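Trans-isoprenyl diphosphate synthase (Caulobacter crescentus, PDB 3OYR) probably condenses isopentenyl diphosphate units onto farnesyl diphosphate to make all-trans-octaprenyl diphosphate, the precursor of the isoprenoid quinone side chain. Local coordinates at residues Pro54-His59 and Leu122-Ala127; Ala93-His98 and Leu113-Val118; Ala319-Phe324 and Asp328-Leu333. All coordinates share one frame; numbering follows the deposited sequence.

Contact 1: residues Pro54-His59 and Leu122-Ala127; sequences PALAEH and LIWGGA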
loop_
_atom_site.group_PDB
_atom_site.type_symbol
_atom_site.label_atom_id
_atom_site.label_comp_id
_atom_site.label_asym_id
_atom_site.label_seq_id
_atom_site.Cartn_x
_atom_site.Cartn_y
_atom_site.Cartn_z
ATOM N N PRO B 54 -2.399 -5.169 -14.900
ATOM C CA PRO B 54 -2.370 -4.065 -15.875
ATOM C C PRO B 54 -3.752 -3.630 -16.406
ATOM O O PRO B 54 -3.921 -2.470 -16.772
ATOM C CB PRO B 54 -1.507 -4.623 -17.021
ATOM C CG PRO B 54 -1.591 -6.103 -16.884
ATOM C CD PRO B 54 -1.638 -6.336 -15.404
ATOM N N ALA B 55 -4.720 -4.543 -16.435
ATOM C CA ALA B 55 -6.094 -4.185 -16.834
ATOM C C ALA B 55 -6.720 -3.192 -15.842
ATOM O O ALA B 55 -7.167 -2.132 -16.251
ATOM C CB ALA B 55 -6.970 -5.429 -16.988
ATOM N N LEU B 56 -6.710 -3.517 -14.544
ATOM C CA LEU B 56 -7.252 -2.614 -13.515
ATOM C C LEU B 56 -6.481 -1.292 -13.438
ATOM O O LEU B 56 -7.085 -0.209 -13.349
ATOM C CB LEU B 56 -7.315 -3.311 -12.148
ATOM C CG LEU B 56 -8.217 -2.754 -11.032
ATOM C CD1 LEU B 56 -8.496 -3.802 -9.973
ATOM C CD2 LEU B 56 -7.605 -1.535 -10.343
ATOM N N ALA B 57 -5.154 -1.388 -13.489
ATOM C CA ALA B 57 -4.282 -0.222 -13.396
ATOM C C ALA B 57 -4.466 0.768 -14.547
ATOM O O ALA B 57 -4.632 1.976 -14.311
ATOM C CB ALA B 57 -2.826 -0.659 -13.303
ATOM N N GLU B 58 -4.441 0.266 -15.783
ATOM C CA GLU B 58 -4.633 1.120 -16.957
ATOM C C GLU B 58 -6.035 1.712 -17.024
ATOM O O GLU B 58 -6.208 2.810 -17.535
ATOM C CB GLU B 58 -4.317 0.390 -18.274
ATOM C CG GLU B 58 -3.915 1.341 -19.414
ATOM C CD GLU B 58 -4.341 0.856 -20.794
ATOM O OE1 GLU B 58 -3.900 -0.237 -21.212
ATOM O OE2 GLU B 58 -5.104 1.583 -21.473
ATOM N N HIS B 59 -7.030 1.006 -16.493
ATOM C CA HIS B 59 -8.380 1.558 -16.438
ATOM C C HIS B 59 -8.344 2.906 -15.691
ATOM O O HIS B 59 -8.929 3.881 -16.156
ATOM C CB HIS B 59 -9.341 0.571 -15.782
ATOM C CG HIS B 59 -10.713 1.123 -15.520
ATOM N ND1 HIS B 59 -11.746 1.015 -16.430
ATOM C CD2 HIS B 59 -11.232 1.757 -14.440
ATOM C CE1 HIS B 59 -12.834 1.572 -15.930
ATOM N NE2 HIS B 59 -12.548 2.037 -14.726
ATOM N N LEU B 122 -15.884 -1.438 -8.779
ATOM C CA LEU B 122 -17.215 -1.837 -9.236
ATOM C C LEU B 122 -17.155 -2.810 -10.421
ATOM O O LEU B 122 -18.136 -3.496 -10.715
ATOM C CB LEU B 122 -18.077 -0.606 -9.564
ATOM C CG LEU B 122 -18.561 0.244 -8.374
ATOM C CD1 LEU B 122 -19.239 1.536 -8.845
ATOM C CD2 LEU B 122 -19.493 -0.537 -7.454
ATOM N N ILE B 123 -16.001 -2.865 -11.087
ATOM C CA ILE B 123 -15.767 -3.769 -12.208
ATOM C C ILE B 123 -15.023 -5.038 -11.765
ATOM O O ILE B 123 -15.409 -6.156 -12.119
ATOM C CB ILE B 123 -14.963 -3.060 -13.332
ATOM C CG1 ILE B 123 -15.718 -1.845 -13.875
ATOM C CG2 ILE B 123 -14.587 -4.027 -14.452
ATOM C CD1 ILE B 123 -17.171 -2.135 -14.318
ATOM N N TRP B 124 -13.959 -4.862 -10.986
ATOM C CA TRP B 124 -13.095 -5.978 -10.599
ATOM C C TRP B 124 -13.306 -6.426 -9.160
ATOM O O TRP B 124 -12.812 -7.480 -8.758
ATOM C CB TRP B 124 -11.631 -5.616 -10.825
ATOM C CG TRP B 124 -11.216 -5.593 -12.260
ATOM C CD1 TRP B 124 -10.817 -6.663 -13.010
ATOM C CD2 TRP B 124 -11.131 -4.446 -13.119
ATOM N NE1 TRP B 124 -10.496 -6.260 -14.280
ATOM C CE2 TRP B 124 -10.679 -4.903 -14.378
ATOM C CE3 TRP B 124 -11.394 -3.078 -12.949
ATOM C CZ2 TRP B 124 -10.485 -4.040 -15.471
ATOM C CZ3 TRP B 124 -11.203 -2.211 -14.040
ATOM C CH2 TRP B 124 -10.755 -2.703 -15.283
ATOM N N GLY B 125 -14.048 -5.634 -8.387
ATOM C CA GLY B 125 -14.278 -5.943 -6.976
ATOM C C GLY B 125 -13.366 -5.143 -6.063
ATOM O O GLY B 125 -12.302 -4.673 -6.489
ATOM N N GLY B 126 -13.785 -5.009 -4.809
ATOM C CA GLY B 126 -13.038 -4.288 -3.783
ATOM C C GLY B 126 -11.693 -4.925 -3.497
ATOM O O GLY B 126 -10.678 -4.227 -3.410
ATOM N N ALA B 127 -11.675 -6.248 -3.379
ATOM C CA ALA B 127 -10.451 -6.970 -3.032
ATOM C C ALA B 127 -9.356 -6.731 -4.064
ATOM O O ALA B 127 -8.226 -6.358 -3.694
ATOM C CB ALA B 127 -10.729 -8.463 -2.865
#
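W124 lays its indole against L56 and H59 of helix 52-61. Most of the buried surface belongs to these three residues. The CA of L56 sits almost straight over the six-membered ring of W124, 3.9 Å from its centroid and only 8° off the ring normal. This is a CH-pi contact with the face. The L56 side chain continues along the same face toward the root of the indole. Its CG is 3.7 Å from CE3 of W124, and its CD1 is 3.7 Å from CB of W124. The two side chains thus run past each other in opposite directions. CG2 of the neighbouring I123 lies on the other face, so the ring is held between two aliphatic groups.

H59 meets the far rim of the indole. The edge of W124 points into the face of the imidazole in a T-shaped pair, with ring centroids 5.3 Å apart and planes at 74°. CZ3 of W124 is 3.7 Å from CG of H59, and CH2 of W124 is 3.6 Å from CB of H59. A55 touches the rim, its CB 4.1 Å from CZ2 of W124.

No hydrogen bond crosses between the two segments; the contact is apolar and aromatic. The bond from H59 NE2 to V118 O probably fixes the rotation of the imidazole. G125 follows W124 at the N-cap of helix 126-147, and G126 makes backbone hydrogen bonds to the second subunit. The indole therefore joins helix 52-61 to the segment leading into helix 126-147, beside the dimer interface. This is packing of helix 52-61 on the approach to helix 126-147 in the all-helical fold of the FPP/GGPP synthase family, away from the substrate sites.

Contact 2: residues Ala93-His98 and Leu113-Val118; sequences AVEFIH and LRRGKV. With DMA (dimethylallyl diphosphate), chain D; DMA (dimethylallyl diphosphate), chain G.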
loop_
_atom_site.group_PDB
_atom_site.type_symbol
_atom_site.label_atom_id
_atom_site.label_comp_id
_atom_site.label_asym_id
_atom_site.label_seq_id
_atom_site.Cartn_x
_atom_site.Cartn_y
_atom_site.Cartn_z
ATOM N N ALA B 93 7.253 6.949 -9.415
ATOM C CA ALA B 93 6.903 6.344 -8.101
ATOM C C ALA B 93 5.812 7.142 -7.384
ATOM O O ALA B 93 4.843 6.561 -6.827
ATOM C CB ALA B 93 8.137 6.235 -7.211
ATOM N N VAL B 94 5.940 8.472 -7.444
ATOM C CA VAL B 94 4.959 9.385 -6.820
ATOM C C VAL B 94 3.562 9.183 -7.414
ATOM O O VAL B 94 2.550 9.080 -6.674
ATOM C CB VAL B 94 5.452 10.855 -6.977
ATOM C CG1 VAL B 94 4.359 11.843 -6.736
ATOM C CG2 VAL B 94 6.589 11.112 -6.046
ATOM N N GLU B 95 3.494 9.090 -8.745
ATOM C CA GLU B 95 2.195 8.852 -9.405
ATOM C C GLU B 95 1.606 7.502 -9.062
ATOM O O GLU B 95 0.381 7.388 -8.924
ATOM C CB GLU B 95 2.267 9.037 -10.935
ATOM C CG GLU B 95 0.888 9.082 -11.661
ATOM C CD GLU B 95 -0.043 10.222 -11.207
ATOM O OE1 GLU B 95 0.402 11.209 -10.594
ATOM O OE2 GLU B 95 -1.245 10.149 -11.489
ATOM N N PHE B 96 2.449 6.475 -8.971
ATOM C CA PHE B 96 1.994 5.166 -8.503
ATOM C C PHE B 96 1.462 5.227 -7.089
ATOM O O PHE B 96 0.397 4.665 -6.810
ATOM C CB PHE B 96 3.097 4.100 -8.571
ATOM C CG PHE B 96 3.296 3.511 -9.956
ATOM C CD1 PHE B 96 2.236 3.408 -10.854
ATOM C CD2 PHE B 96 4.539 3.051 -10.346
ATOM C CE1 PHE B 96 2.424 2.871 -12.138
ATOM C CE2 PHE B 96 4.734 2.514 -11.618
ATOM C CZ PHE B 96 3.677 2.421 -12.516
ATOM N N ILE B 97 2.176 5.926 -6.204
ATOM C CA ILE B 97 1.677 6.073 -4.831
ATOM C C ILE B 97 0.316 6.760 -4.838
ATOM O O ILE B 97 -0.633 6.263 -4.227
ATOM C CB ILE B 97 2.680 6.769 -3.860
ATOM C CG1 ILE B 97 3.802 5.792 -3.489
ATOM C CG2 ILE B 97 1.957 7.215 -2.565
ATOM C CD1 ILE B 97 5.131 6.485 -3.056
ATOM N N HIS B 98 0.211 7.852 -5.589
ATOM C CA HIS B 98 -1.052 8.562 -5.743
ATOM C C HIS B 98 -2.162 7.634 -6.290
ATOM O O HIS B 98 -3.257 7.560 -5.715
ATOM C CB HIS B 98 -0.839 9.804 -6.613
ATOM C CG HIS B 98 -2.103 10.486 -7.039
ATOM N ND1 HIS B 98 -3.010 11.005 -6.141
ATOM C CD2 HIS B 98 -2.580 10.790 -8.270
ATOM C CE1 HIS B 98 -4.010 11.567 -6.799
ATOM N NE2 HIS B 98 -3.773 11.451 -8.093
ATOM N N LEU B 113 -17.526 6.954 -9.167
ATOM C CA LEU B 113 -16.919 7.556 -10.330
ATOM C C LEU B 113 -15.524 8.123 -10.005
ATOM O O LEU B 113 -15.326 8.746 -8.968
ATOM C CB LEU B 113 -17.816 8.685 -10.843
ATOM C CG LEU B 113 -17.619 9.131 -12.291
ATOM C CD1 LEU B 113 -18.148 8.072 -13.273
ATOM C CD2 LEU B 113 -18.310 10.467 -12.529
ATOM N N ARG B 114 -14.584 7.915 -10.919
ATOM C CA ARG B 114 -13.225 8.411 -10.779
ATOM C C ARG B 114 -12.657 8.661 -12.157
ATOM O O ARG B 114 -12.619 7.743 -12.995
ATOM C CB ARG B 114 -12.342 7.410 -10.009
ATOM C CG ARG B 114 -10.842 7.765 -10.056
ATOM C CD ARG B 114 -10.504 8.994 -9.227
ATOM N NE ARG B 114 -10.737 8.733 -7.813
ATOM C CZ ARG B 114 -10.683 9.645 -6.844
ATOM N NH1 ARG B 114 -10.379 10.915 -7.114
ATOM N NH2 ARG B 114 -10.918 9.265 -5.593
ATOM N N ARG B 115 -12.234 9.907 -12.386
ATOM C CA ARG B 115 -11.660 10.347 -13.660
ATOM C C ARG B 115 -12.596 10.071 -14.853
ATOM O O ARG B 115 -12.141 9.754 -15.962
ATOM C CB ARG B 115 -10.260 9.740 -13.889
ATOM C CG ARG B 115 -9.186 10.207 -12.906
ATOM C CD ARG B 115 -7.855 9.467 -13.147
ATOM N NE ARG B 115 -6.762 9.981 -12.298
ATOM C CZ ARG B 115 -5.583 9.386 -12.125
ATOM N NH1 ARG B 115 -4.669 9.955 -11.333
ATOM N NH2 ARG B 115 -5.305 8.221 -12.728
ATOM N N GLY B 116 -13.903 10.181 -14.615
ATOM C CA GLY B 116 -14.894 10.046 -15.682
ATOM C C GLY B 116 -15.336 8.619 -15.965
ATOM O O GLY B 116 -16.293 8.412 -16.712
ATOM N N LYS B 117 -14.635 7.642 -15.385
ATOM C CA LYS B 117 -14.958 6.224 -15.557
ATOM C C LYS B 117 -15.531 5.682 -14.250
ATOM O O LYS B 117 -15.347 6.281 -13.183
ATOM C CB LYS B 117 -13.716 5.405 -15.955
ATOM C CG LYS B 117 -13.187 5.631 -17.383
ATOM C CD LYS B 117 -12.100 4.595 -17.703
ATOM C CE LYS B 117 -11.261 4.957 -18.931
ATOM N NZ LYS B 117 -9.936 4.234 -18.948
ATOM N N VAL B 118 -16.220 4.552 -14.341
ATOM C CA VAL B 118 -16.688 3.809 -13.171
ATOM C C VAL B 118 -15.466 3.450 -12.319
ATOM O O VAL B 118 -14.401 3.150 -12.867
ATOM C CB VAL B 118 -17.488 2.536 -13.613
ATOM C CG1 VAL B 118 -16.623 1.605 -14.486
ATOM C CG2 VAL B 118 -18.060 1.787 -12.434
HETATM C C1 DMA D . -7.484 13.341 -6.154
HETATM O O1 DMA D . -6.323 13.949 -6.735
HETATM C C2 DMA D . -6.897 13.213 -4.793
HETATM C C3 DMA D . -7.082 14.138 -3.847
HETATM C C4 DMA D . -8.002 15.317 -4.023
HETATM C C5 DMA D . -6.348 13.935 -2.558
HETATM P PA DMA D . -6.270 14.825 -8.078
HETATM O O1A DMA D . -4.868 15.341 -8.333
HETATM O O2A DMA D . -7.353 15.865 -8.006
HETATM O O3A DMA D . -6.682 13.634 -9.099
HETATM P PB DMA D . -6.130 13.312 -10.593
HETATM O O1B DMA D . -4.810 12.588 -10.406
HETATM O O2B DMA D . -7.263 12.396 -11.003
HETATM O O3B DMA D . -6.007 14.596 -11.369
HETATM C C1 DMA G . -8.409 12.115 -0.105
HETATM O O1 DMA G . -9.238 13.174 -0.571
HETATM C C2 DMA G . -8.105 11.088 -1.150
HETATM C C3 DMA G . -6.889 10.548 -1.297
HETATM C C4 DMA G . -5.711 10.901 -0.446
HETATM C C5 DMA G . -6.721 9.533 -2.379
HETATM P PA DMA G . -10.767 13.020 -1.114
HETATM O O1A DMA G . -11.351 14.387 -0.917
HETATM O O2A DMA G . -11.466 11.805 -0.566
HETATM O O3A DMA G . -10.433 12.815 -2.682
HETATM P PB DMA G . -11.494 12.482 -3.856
HETATM O O1B DMA G . -10.549 12.590 -5.023
HETATM O O2B DMA G . -12.559 13.549 -3.761
HETATM O O3B DMA G . -12.061 11.107 -3.581
HETATM O O HOH W 1 -2.659 8.033 -12.131
#
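E95 and H98 lie on helix 87-109, and R115 reaches them from a type I' turn, R114 to K117, that joins strands 113-114 and 117-118. The backbones stay far apart: the nearest CA atoms, of H98 and R114, are 13.2 Å from each other. Long side chains and a bound dimethylallyl diphosphate, DMA (chain D), span the gap.

R115 is extended from CG to NE and offers the edge of its guanidinium to the terminal phosphate. Its NE bonds to O2B of DMA (chain D) at 2.8 Å and nearly straight (177°), while its NH1 takes O1B of the same phosphate at 2.8 Å. H98 grips that O1B from the helix side, with NE2 at 2.8 Å. Its imidazole meets the oxygen edge-on. The first torsion of H98 sets CG anti to the backbone N (170°) and brings the ring nearer the hairpin.

E95 approaches R115 from the opposite direction. OE2 of E95 and NH1 of R115 form a salt bridge at 3.4 Å, and its hydrogen bond is weak. Carboxylate and guanidinium planes are only 13° apart. Water 1 links the same groups, donating to E95 OE2 at 2.6 Å and accepting from R115 NH2. A leucine in place of R115 would probably leave the phosphate without two of its bonds and E95 without this mate.

R114 binds a second dimethylallyl diphosphate, DMA (chain G), with NH1 to its O1B at 2.7 Å and NH2 to its O3B at 3.0 Å. NH2 also makes a salt bridge with D106, which probably steadies the guanidinium. Adjacent arginines thus each bind a different diphosphate, and K66, R69 and K246 add further bonds. Their charge probably offsets that of the phosphates, with E95 as a second-shell group behind R115.

Contact 3: residues Ala319-Phe324 and Asp328-Leu333; sequences AALAMF and DWREAL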
loop_
_atom_site.group_PDB
_atom_site.type_symbol
_atom_site.label_atom_id
_atom_site.label_comp_id
_atom_site.label_asym_id
_atom_site.label_seq_id
_atom_site.Cartn_x
_atom_site.Cartn_y
_atom_site.Cartn_z
ATOM N N ALA B 319 5.401 32.245 -1.806
ATOM C CA ALA B 319 6.438 32.874 -0.995
ATOM C C ALA B 319 7.527 31.885 -0.598
ATOM O O ALA B 319 8.687 32.273 -0.439
ATOM C CB ALA B 319 5.818 33.588 0.267
ATOM N N ALA B 320 7.166 30.609 -0.452
ATOM C CA ALA B 320 8.173 29.551 -0.206
ATOM C C ALA B 320 9.304 29.454 -1.250
ATOM O O ALA B 320 10.388 28.961 -0.945
ATOM C CB ALA B 320 7.501 28.208 -0.035
ATOM N N LEU B 321 9.055 29.924 -2.470
ATOM C CA LEU B 321 10.061 29.875 -3.554
ATOM C C LEU B 321 10.967 31.111 -3.692
ATOM O O LEU B 321 11.829 31.149 -4.579
ATOM C CB LEU B 321 9.382 29.604 -4.890
ATOM C CG LEU B 321 8.546 28.326 -4.996
ATOM C CD1 LEU B 321 7.865 28.321 -6.340
ATOM C CD2 LEU B 321 9.418 27.090 -4.827
ATOM N N ALA B 322 10.789 32.089 -2.800
ATOM C CA ALA B 322 11.510 33.365 -2.824
ATOM C C ALA B 322 13.011 33.283 -3.058
ATOM O O ALA B 322 13.561 34.156 -3.732
ATOM C CB ALA B 322 11.249 34.142 -1.534
ATOM N N MET B 323 13.671 32.266 -2.491
ATOM C CA MET B 323 15.131 32.108 -2.618
ATOM C C MET B 323 15.569 31.686 -4.026
ATOM O O MET B 323 16.752 31.753 -4.366
ATOM C CB MET B 323 15.680 31.103 -1.578
ATOM C CG MET B 323 15.486 29.600 -1.931
ATOM S SD MET B 323 16.374 28.402 -0.891
ATOM C CE MET B 323 18.082 28.700 -1.388
ATOM N N PHE B 324 14.625 31.233 -4.848
ATOM C CA PHE B 324 14.987 30.764 -6.181
ATOM C C PHE B 324 15.039 31.923 -7.174
ATOM O O PHE B 324 14.344 32.912 -6.976
ATOM C CB PHE B 324 14.043 29.650 -6.637
ATOM C CG PHE B 324 14.215 28.378 -5.857
ATOM C CD1 PHE B 324 13.334 28.058 -4.822
ATOM C CD2 PHE B 324 15.265 27.502 -6.149
ATOM C CE1 PHE B 324 13.499 26.890 -4.089
ATOM C CE2 PHE B 324 15.434 26.333 -5.422
ATOM C CZ PHE B 324 14.552 26.027 -4.385
ATOM N N ASP B 328 11.609 30.554 -15.555
ATOM C CA ASP B 328 10.357 29.970 -16.069
ATOM C C ASP B 328 9.787 28.865 -15.184
ATOM O O ASP B 328 8.570 28.763 -15.025
ATOM C CB ASP B 328 10.543 29.440 -17.506
ATOM C CG ASP B 328 10.649 30.556 -18.532
ATOM O OD1 ASP B 328 11.461 30.426 -19.475
ATOM O OD2 ASP B 328 9.911 31.559 -18.401
ATOM N N TRP B 329 10.671 28.047 -14.625
ATOM C CA TRP B 329 10.283 26.971 -13.716
ATOM C C TRP B 329 9.622 27.567 -12.488
ATOM O O TRP B 329 8.531 27.131 -12.085
ATOM C CB TRP B 329 11.504 26.153 -13.294
ATOM C CG TRP B 329 11.949 25.195 -14.332
ATOM C CD1 TRP B 329 13.106 25.247 -15.047
ATOM C CD2 TRP B 329 11.236 24.042 -14.794
ATOM N NE1 TRP B 329 13.165 24.193 -15.923
ATOM C CE2 TRP B 329 12.027 23.440 -15.795
ATOM C CE3 TRP B 329 9.999 23.458 -14.461
ATOM C CZ2 TRP B 329 11.633 22.271 -16.463
ATOM C CZ3 TRP B 329 9.615 22.297 -15.115
ATOM C CH2 TRP B 329 10.434 21.712 -16.100
ATOM N N ARG B 330 10.257 28.595 -11.925
ATOM C CA ARG B 330 9.652 29.283 -10.761
ATOM C C ARG B 330 8.281 29.908 -11.061
ATOM O O ARG B 330 7.326 29.712 -10.294
ATOM C CB ARG B 330 10.585 30.297 -10.100
ATOM C CG ARG B 330 10.267 30.415 -8.609
ATOM C CD ARG B 330 10.962 31.559 -7.921
ATOM N NE ARG B 330 10.279 32.813 -8.198
ATOM C CZ ARG B 330 10.731 34.007 -7.831
ATOM N NH1 ARG B 330 11.881 34.122 -7.169
ATOM N NH2 ARG B 330 10.025 35.085 -8.133
ATOM N N GLU B 331 8.175 30.613 -12.185
ATOM C CA GLU B 331 6.890 31.160 -12.629
ATOM C C GLU B 331 5.805 30.104 -12.866
ATOM O O GLU B 331 4.620 30.325 -12.557
ATOM C CB GLU B 331 7.093 31.984 -13.907
ATOM C CG GLU B 331 5.809 32.551 -14.528
ATOM C CD GLU B 331 5.665 34.062 -14.386
ATOM O OE1 GLU B 331 4.540 34.563 -14.616
ATOM O OE2 GLU B 331 6.661 34.748 -14.054
ATOM N N ALA B 332 6.197 28.973 -13.447
ATOM C CA ALA B 332 5.294 27.831 -13.648
ATOM C C ALA B 332 4.743 27.313 -12.309
ATOM O O ALA B 332 3.551 27.003 -12.179
ATOM C CB ALA B 332 6.014 26.714 -14.406
ATOM N N LEU B 333 5.603 27.254 -11.303
ATOM C CA LEU B 333 5.169 26.806 -9.964
ATOM C C LEU B 333 4.309 27.841 -9.240
ATOM O O LEU B 333 3.406 27.503 -8.470
ATOM C CB LEU B 333 6.367 26.401 -9.118
ATOM C CG LEU B 333 7.043 25.101 -9.563
ATOM C CD1 LEU B 333 8.120 24.751 -8.591
ATOM C CD2 LEU B 333 6.025 23.963 -9.653
HETATM O O HOH W 2 11.980 36.394 -5.047
#
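L321 and F324 bound a type I turn just after residues 319-320 of helix 302-320, and R330 and L333 face them from helix 328-342; the nearest CA atoms, of F324 and R330, are 7.2 Å apart. Within the turn, F324 N donates to L321 O at 2.8 Å.

R330 has the largest share of the contact, and L321 comes next. The aliphatic part of R330 runs alongside L321 in the opposite direction, with CG 3.9 Å from CB of L321. Further out, CD of R330 lies 3.8 Å from CB of F324. The chain then bends at chi3 (79°), which turns the guanidinium toward the carbonyls of the turn. NH1 of R330 donates to F324 O at 2.8 Å. The bond is bent, with an N-H...O angle of 133°, and the donor is tilted 31° from the carbonyl plane. Water 2 extends the grip: it accepts from R330 NH1 at 3.1 Å and donates to A322 O at 3.0 Å.

L321 also meets the next turn of the helix. Its CD1 touches CB of L333 at 3.7 Å, and the two side chains cross at about a right angle. L321 and F324 both pack on L217 of helix 211-238, while L333 rests on A75 of helix 68-79.

The contact joins the last two helices of the chain across their short connection. The methylenes of R330 pack on L321 and F324, while its guanidinium turns to the carbonyls. Across these segments the charge of R330 meets backbone carbonyls, whose dipoles probably favour it. NE has in addition a long, weak ion pair with E334. The single nitrogen NH1 thus serves two carbonyls of the turn, F324 O directly and A322 O through water.

Overall arrangement
From the N terminus, helix 52-61 supplies the first half of contact 1, and the second half follows at 122-127. Contact 2 is nested inside that loop, between helix 87-109 and the hairpin of strands 113-114 and 117-118. The two contacts touch, with centres about 11 Å apart: besides V118, K117 of the hairpin probably bonds to H59, through its NZ and the backbone O of H59. The hairpin thus ties helix 52-61 to the diphosphate pocket. Contact 3 comes later in series and closes a short loop between helices 302-320 and 328-342. It lies across the chain's centre from contact 1, about 39 Å away between centres, and about 27 Å from contact 2.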